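Local coordinates for protein gamma-glutamyl phosphate reductase (Thermotoga maritima, PDB 1O20) that probably catalyses the NADPH-dependent reduction of L-glutamyl phosphate to glutamate semialdehyde in proline biosynthesis, at residues D115-I129 and R410-H424. Residues are numbered along the deposited sequence; the frame is centred on the assembly and turned at random.
Sequences DGLRIARVRVPIGPI and RELTTYKFVVLGEYH
H424 hooks the chain's C-terminal tail onto the turn at D115 that leads into strand 118-125: its NE2 donates to D115 O at 2.8 Å, almost straight (170°) and in the ring plane, though it meets that oxygen from above the carbonyl plane. ND1 accepts from E422 N, which fixes the ring's rotation, and L117 CD1 packs over one face. With an alanine here, D115 O and E422 N would probably lose their ring partners, and L117 the face it packs on. From there strands 118-125 and 413-420 run antiparallel, paired by backbone bonds from R118 with L420 to V124 with T414. R121 can be traced outward: its CB passes K416 O, its CG sits over the F417 ring, 3.8 Å from the centroid, in a CH-pi contact, and its CD reaches Y415 CE1. The guanidinium, 18° from the plane of F417, ends in a salt bridge to D109 on neighbouring strand 107-112. Further along, R410 CD lies 3.4 Å from R123 CZ, over the guanidinium face, with the two guanidinium planes nearly parallel. E106 salt-bridges R123 NE and probably offsets the like charges. The chemistry implies a three-stranded arm, as in the aldehyde dehydrogenase fold, joined mainly through its backbone.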
loop_
_atom_site.group_PDB
_atom_site.type_symbol
_atom_site.label_atom_id
_atom_site.label_comp_id
_atom_site.label_asym_id
_atom_site.label_seq_id
_atom_site.Cartn_x
_atom_site.Cartn_y
_atom_site.Cartn_z
ATOM N N ASP A 115 -0.664 -11.076 -42.310
ATOM C CA ASP A 115 -0.590 -12.473 -42.764
ATOM C C ASP A 115 -1.427 -13.477 -41.979
ATOM O O ASP A 115 -1.284 -14.681 -42.119
ATOM C CB ASP A 115 0.859 -12.949 -42.803
ATOM C CG ASP A 115 1.478 -13.060 -41.423
ATOM O OD1 ASP A 115 0.846 -12.613 -40.410
ATOM O OD2 ASP A 115 2.568 -13.632 -41.265
ATOM N N GLY A 116 -2.284 -13.010 -41.108
ATOM C CA GLY A 116 -3.192 -13.939 -40.470
ATOM C C GLY A 116 -2.709 -14.454 -39.119
ATOM O O GLY A 116 -3.450 -15.129 -38.408
ATOM N N LEU A 117 -1.484 -14.117 -38.743
ATOM C CA LEU A 117 -0.956 -14.563 -37.439
ATOM C C LEU A 117 -1.694 -13.846 -36.312
ATOM O O LEU A 117 -1.719 -12.612 -36.288
ATOM C CB LEU A 117 0.508 -14.259 -37.375
ATOM C CG LEU A 117 1.264 -14.889 -36.214
ATOM C CD1 LEU A 117 1.159 -16.362 -36.290
ATOM C CD2 LEU A 117 2.714 -14.437 -36.344
ATOM N N ARG A 118 -2.355 -14.586 -35.424
ATOM C CA ARG A 118 -2.969 -13.970 -34.232
ATOM C C ARG A 118 -1.940 -13.766 -33.109
ATOM O O ARG A 118 -1.188 -14.697 -32.775
ATOM C CB ARG A 118 -4.155 -14.766 -33.612
ATOM C CG ARG A 118 -4.645 -13.939 -32.371
ATOM C CD ARG A 118 -5.989 -14.198 -31.803
ATOM N NE ARG A 118 -7.079 -13.952 -32.723
ATOM C CZ ARG A 118 -7.603 -12.783 -32.947
ATOM N NH1 ARG A 118 -7.158 -11.676 -32.347
ATOM N NH2 ARG A 118 -8.626 -12.721 -33.777
ATOM N N ILE A 119 -1.923 -12.561 -32.545
ATOM C CA ILE A 119 -1.086 -12.199 -31.407
ATOM C C ILE A 119 -1.954 -11.686 -30.287
ATOM O O ILE A 119 -2.862 -10.880 -30.504
ATOM C CB ILE A 119 -0.048 -11.148 -31.829
ATOM C CG1 ILE A 119 0.864 -11.724 -32.902
ATOM C CG2 ILE A 119 0.853 -10.681 -30.632
ATOM C CD1 ILE A 119 1.703 -10.706 -33.558
ATOM N N ALA A 120 -1.678 -12.137 -29.079
ATOM C CA ALA A 120 -2.358 -11.623 -27.895
ATOM C C ALA A 120 -1.401 -11.430 -26.727
ATOM O O ALA A 120 -0.452 -12.193 -26.573
ATOM C CB ALA A 120 -3.443 -12.589 -27.461
ATOM N N ARG A 121 -1.714 -10.474 -25.857
ATOM C CA ARG A 121 -1.030 -10.326 -24.615
ATOM C C ARG A 121 -2.023 -10.722 -23.574
ATOM O O ARG A 121 -3.133 -10.156 -23.524
ATOM C CB ARG A 121 -0.625 -8.879 -24.387
ATOM C CG ARG A 121 0.614 -8.510 -25.038
ATOM C CD ARG A 121 1.122 -7.187 -24.535
ATOM N NE ARG A 121 0.593 -6.127 -25.347
ATOM C CZ ARG A 121 1.130 -4.928 -25.467
ATOM N NH1 ARG A 121 2.240 -4.603 -24.807
ATOM N NH2 ARG A 121 0.533 -4.040 -26.257
ATOM N N VAL A 122 -1.611 -11.671 -22.742
ATOM C CA VAL A 122 -2.489 -12.321 -21.783
ATOM C C VAL A 122 -1.819 -12.271 -20.384
ATOM O O VAL A 122 -0.652 -12.605 -20.245
ATOM C CB VAL A 122 -2.719 -13.799 -22.165
ATOM C CG1 VAL A 122 -3.722 -14.426 -21.222
ATOM C CG2 VAL A 122 -3.168 -13.968 -23.677
ATOM N N ARG A 123 -2.583 -11.887 -19.375
ATOM C CA ARG A 123 -2.120 -11.778 -17.999
ATOM C C ARG A 123 -1.936 -13.142 -17.357
ATOM O O ARG A 123 -2.795 -14.027 -17.497
ATOM C CB ARG A 123 -3.158 -11.028 -17.140
ATOM C CG ARG A 123 -3.377 -9.573 -17.531
ATOM C CD ARG A 123 -4.068 -8.713 -16.429
ATOM N NE ARG A 123 -4.744 -7.552 -17.007
ATOM C CZ ARG A 123 -4.136 -6.429 -17.382
ATOM N NH1 ARG A 123 -2.860 -6.269 -17.158
ATOM N NH2 ARG A 123 -4.839 -5.426 -17.937
ATOM N N VAL A 124 -0.820 -13.281 -16.664
ATOM C CA VAL A 124 -0.440 -14.467 -15.911
ATOM C C VAL A 124 0.117 -14.020 -14.550
ATOM O O VAL A 124 0.517 -12.884 -14.378
ATOM C CB VAL A 124 0.620 -15.326 -16.687
ATOM C CG1 VAL A 124 0.049 -15.750 -18.073
ATOM C CG2 VAL A 124 1.895 -14.581 -16.890
ATOM N N PRO A 125 0.109 -14.907 -13.576
ATOM C CA PRO A 125 0.657 -14.585 -12.253
ATOM C C PRO A 125 2.101 -14.176 -12.301
ATOM O O PRO A 125 2.887 -14.663 -13.120
ATOM C CB PRO A 125 0.483 -15.903 -11.462
ATOM C CG PRO A 125 -0.551 -16.667 -12.212
ATOM C CD PRO A 125 -0.437 -16.263 -13.637
ATOM N N ILE A 126 2.468 -13.263 -11.410
ATOM C CA ILE A 126 3.878 -12.867 -11.276
ATOM C C ILE A 126 4.809 -13.959 -10.748
ATOM O O ILE A 126 5.967 -14.052 -11.194
ATOM C CB ILE A 126 4.037 -11.508 -10.560
ATOM C CG1 ILE A 126 5.488 -11.067 -10.608
ATOM C CG2 ILE A 126 3.591 -11.563 -9.102
ATOM C CD1 ILE A 126 5.640 -9.586 -10.263
ATOM N N GLY A 127 4.298 -14.848 -9.892
ATOM C CA GLY A 127 5.127 -15.813 -9.197
ATOM C C GLY A 127 5.069 -15.720 -7.683
ATOM O O GLY A 127 4.331 -14.960 -7.142
ATOM N N PRO A 128 5.866 -16.502 -6.983
ATOM C CA PRO A 128 5.835 -16.494 -5.514
ATOM C C PRO A 128 6.214 -15.136 -5.003
ATOM O O PRO A 128 7.168 -14.528 -5.523
ATOM C CB PRO A 128 6.862 -17.566 -5.132
ATOM C CG PRO A 128 6.962 -18.387 -6.345
ATOM C CD PRO A 128 6.881 -17.420 -7.483
ATOM N N ILE A 129 5.440 -14.651 -4.041
ATOM C CA ILE A 129 5.654 -13.376 -3.409
ATOM C C ILE A 129 6.145 -13.556 -1.988
ATOM O O ILE A 129 5.537 -14.284 -1.223
ATOM C CB ILE A 129 4.325 -12.587 -3.375
ATOM C CG1 ILE A 129 3.784 -12.390 -4.799
ATOM C CG2 ILE A 129 4.536 -11.268 -2.736
ATOM C CD1 ILE A 129 2.394 -11.834 -4.838
ATOM N N ARG A 410 -4.578 -7.076 -10.077
ATOM C CA ARG A 410 -3.948 -6.928 -11.411
ATOM C C ARG A 410 -2.467 -6.607 -11.324
ATOM O O ARG A 410 -1.661 -7.030 -12.190
ATOM C CB ARG A 410 -4.628 -5.826 -12.235
ATOM C CG ARG A 410 -4.143 -5.748 -13.703
ATOM C CD ARG A 410 -5.018 -4.813 -14.530
ATOM N NE ARG A 410 -6.390 -5.316 -14.568
ATOM C CZ ARG A 410 -7.447 -4.612 -14.974
ATOM N NH1 ARG A 410 -7.300 -3.376 -15.433
ATOM N NH2 ARG A 410 -8.666 -5.173 -14.961
ATOM N N GLU A 411 -2.091 -5.879 -10.274
ATOM C CA GLU A 411 -0.688 -5.450 -10.106
ATOM C C GLU A 411 0.190 -6.624 -9.692
ATOM O O GLU A 411 1.408 -6.547 -9.772
ATOM C CB GLU A 411 -0.598 -4.291 -9.095
ATOM C CG GLU A 411 -1.228 -2.977 -9.570
ATOM C CD GLU A 411 -2.728 -3.052 -9.827
ATOM O OE1 GLU A 411 -3.448 -3.648 -8.985
ATOM O OE2 GLU A 411 -3.198 -2.529 -10.876
ATOM N N LEU A 412 -0.431 -7.728 -9.262
ATOM C CA LEU A 412 0.285 -8.949 -8.910
ATOM C C LEU A 412 0.305 -9.934 -10.119
ATOM O O LEU A 412 0.387 -11.164 -9.939
ATOM C CB LEU A 412 -0.385 -9.618 -7.703
ATOM C CG LEU A 412 -0.372 -8.785 -6.411
ATOM C CD1 LEU A 412 -0.955 -9.560 -5.234
ATOM C CD2 LEU A 412 1.029 -8.257 -6.097
ATOM N N THR A 413 0.157 -9.391 -11.319
ATOM C CA THR A 413 0.260 -10.169 -12.569
ATOM C C THR A 413 1.272 -9.513 -13.474
ATOM O O THR A 413 1.548 -8.316 -13.354
ATOM C CB THR A 413 -1.094 -10.338 -13.357
ATOM O OG1 THR A 413 -1.640 -9.076 -13.788
ATOM C CG2 THR A 413 -2.164 -10.991 -12.518
ATOM N N THR A 414 1.829 -10.319 -14.378
ATOM C CA THR A 414 2.529 -9.786 -15.532
ATOM C C THR A 414 1.754 -10.349 -16.764
ATOM O O THR A 414 0.557 -10.648 -16.669
ATOM C CB THR A 414 4.000 -10.195 -15.446
ATOM O OG1 THR A 414 4.733 -9.797 -16.603
ATOM C CG2 THR A 414 4.157 -11.701 -15.459
ATOM N N TYR A 415 2.425 -10.580 -17.862
ATOM C CA TYR A 415 1.736 -11.021 -19.072
ATOM C C TYR A 415 2.710 -11.740 -19.941
ATOM O O TYR A 415 3.915 -11.752 -19.683
ATOM C CB TYR A 415 1.126 -9.801 -19.811
ATOM C CG TYR A 415 2.138 -8.740 -20.232
ATOM C CD1 TYR A 415 2.736 -8.793 -21.470
ATOM C CD2 TYR A 415 2.491 -7.716 -19.385
ATOM C CE1 TYR A 415 3.667 -7.855 -21.858
ATOM C CE2 TYR A 415 3.395 -6.777 -19.749
ATOM C CZ TYR A 415 4.020 -6.867 -20.978
ATOM O OH TYR A 415 4.947 -5.929 -21.370
ATOM N N LYS A 416 2.178 -12.318 -20.999
ATOM C CA LYS A 416 2.953 -13.018 -21.989
ATOM C C LYS A 416 2.215 -12.898 -23.291
ATOM O O LYS A 416 1.023 -12.580 -23.315
ATOM C CB LYS A 416 3.146 -14.508 -21.604
ATOM C CG LYS A 416 1.875 -15.366 -21.659
ATOM C CD LYS A 416 2.165 -16.846 -21.314
ATOM C CE LYS A 416 0.883 -17.667 -21.188
ATOM N NZ LYS A 416 1.071 -18.996 -20.553
ATOM N N PHE A 417 2.947 -13.115 -24.377
ATOM C CA PHE A 417 2.372 -13.140 -25.700
ATOM C C PHE A 417 1.977 -14.548 -26.018
ATOM O O PHE A 417 2.762 -15.472 -25.829
ATOM C CB PHE A 417 3.355 -12.675 -26.737
ATOM C CG PHE A 417 3.595 -11.190 -26.701
ATOM C CD1 PHE A 417 2.955 -10.354 -27.593
ATOM C CD2 PHE A 417 4.466 -10.634 -25.765
ATOM C CE1 PHE A 417 3.187 -8.972 -27.562
ATOM C CE2 PHE A 417 4.725 -9.259 -25.745
ATOM C CZ PHE A 417 4.082 -8.428 -26.619
ATOM N N VAL A 418 0.750 -14.708 -26.461
ATOM C CA VAL A 418 0.260 -15.939 -27.008
ATOM C C VAL A 418 0.029 -15.717 -28.510
ATOM O O VAL A 418 -0.633 -14.753 -28.902
ATOM C CB VAL A 418 -0.989 -16.334 -26.328
ATOM C CG1 VAL A 418 -1.625 -17.538 -27.034
ATOM C CG2 VAL A 418 -0.684 -16.653 -24.863
ATOM N N VAL A 419 0.617 -16.574 -29.341
ATOM C CA VAL A 419 0.638 -16.372 -30.797
ATOM C C VAL A 419 0.053 -17.613 -31.446
ATOM O O VAL A 419 0.549 -18.704 -31.191
ATOM C CB VAL A 419 2.028 -16.095 -31.304
ATOM C CG1 VAL A 419 2.066 -16.007 -32.851
ATOM C CG2 VAL A 419 2.587 -14.818 -30.699
ATOM N N LEU A 420 -1.049 -17.454 -32.196
ATOM C CA LEU A 420 -1.709 -18.570 -32.859
ATOM C C LEU A 420 -1.535 -18.461 -34.388
ATOM O O LEU A 420 -2.000 -17.487 -35.018
ATOM C CB LEU A 420 -3.188 -18.591 -32.481
ATOM C CG LEU A 420 -3.466 -18.560 -30.966
ATOM C CD1 LEU A 420 -4.995 -18.551 -30.732
ATOM C CD2 LEU A 420 -2.822 -19.732 -30.267
ATOM N N GLY A 421 -0.833 -19.429 -34.963
ATOM C CA GLY A 421 -0.573 -19.463 -36.397
ATOM C C GLY A 421 -1.109 -20.700 -37.089
ATOM O O GLY A 421 -1.838 -21.523 -36.502
ATOM N N GLU A 422 -0.693 -20.827 -38.337
ATOM C CA GLU A 422 -1.046 -21.920 -39.219
ATOM C C GLU A 422 0.253 -22.287 -39.955
ATOM O O GLU A 422 0.287 -22.360 -41.181
ATOM C CB GLU A 422 -2.219 -21.532 -40.195
ATOM C CG GLU A 422 -3.507 -21.197 -39.429
ATOM C CD GLU A 422 -4.678 -20.794 -40.300
ATOM O OE1 GLU A 422 -4.649 -21.019 -41.531
ATOM O OE2 GLU A 422 -5.659 -20.259 -39.745
ATOM N N TYR A 423 1.278 -22.593 -39.150
ATOM C CA TYR A 423 2.639 -22.954 -39.593
ATOM C C TYR A 423 3.279 -21.760 -40.243
ATOM O O TYR A 423 3.867 -21.855 -41.276
ATOM C CB TYR A 423 2.665 -24.200 -40.469
ATOM C CG TYR A 423 2.014 -25.382 -39.753
ATOM C CD1 TYR A 423 0.631 -25.628 -39.859
ATOM C CD2 TYR A 423 2.753 -26.225 -38.935
ATOM C CE1 TYR A 423 0.036 -26.694 -39.217
ATOM C CE2 TYR A 423 2.150 -27.282 -38.270
ATOM C CZ TYR A 423 0.768 -27.490 -38.415
ATOM O OH TYR A 423 0.159 -28.532 -37.753
ATOM N N HIS A 424 3.122 -20.612 -39.612
ATOM C CA HIS A 424 3.728 -19.385 -40.082
ATOM C C HIS A 424 5.246 -19.392 -39.867
ATOM O O HIS A 424 5.750 -19.929 -38.850
ATOM C CB HIS A 424 3.159 -18.175 -39.345
ATOM C CG HIS A 424 1.829 -17.725 -39.838
ATOM N ND1 HIS A 424 0.674 -18.444 -39.623
ATOM C CD2 HIS A 424 1.456 -16.594 -40.475
ATOM C CE1 HIS A 424 -0.348 -17.777 -40.131
ATOM N NE2 HIS A 424 0.096 -16.651 -40.641
HETATM O O HOH W 1 -3.334 -17.880 -37.524
HETATM O O HOH W 2 -0.913 -7.494 -16.131
#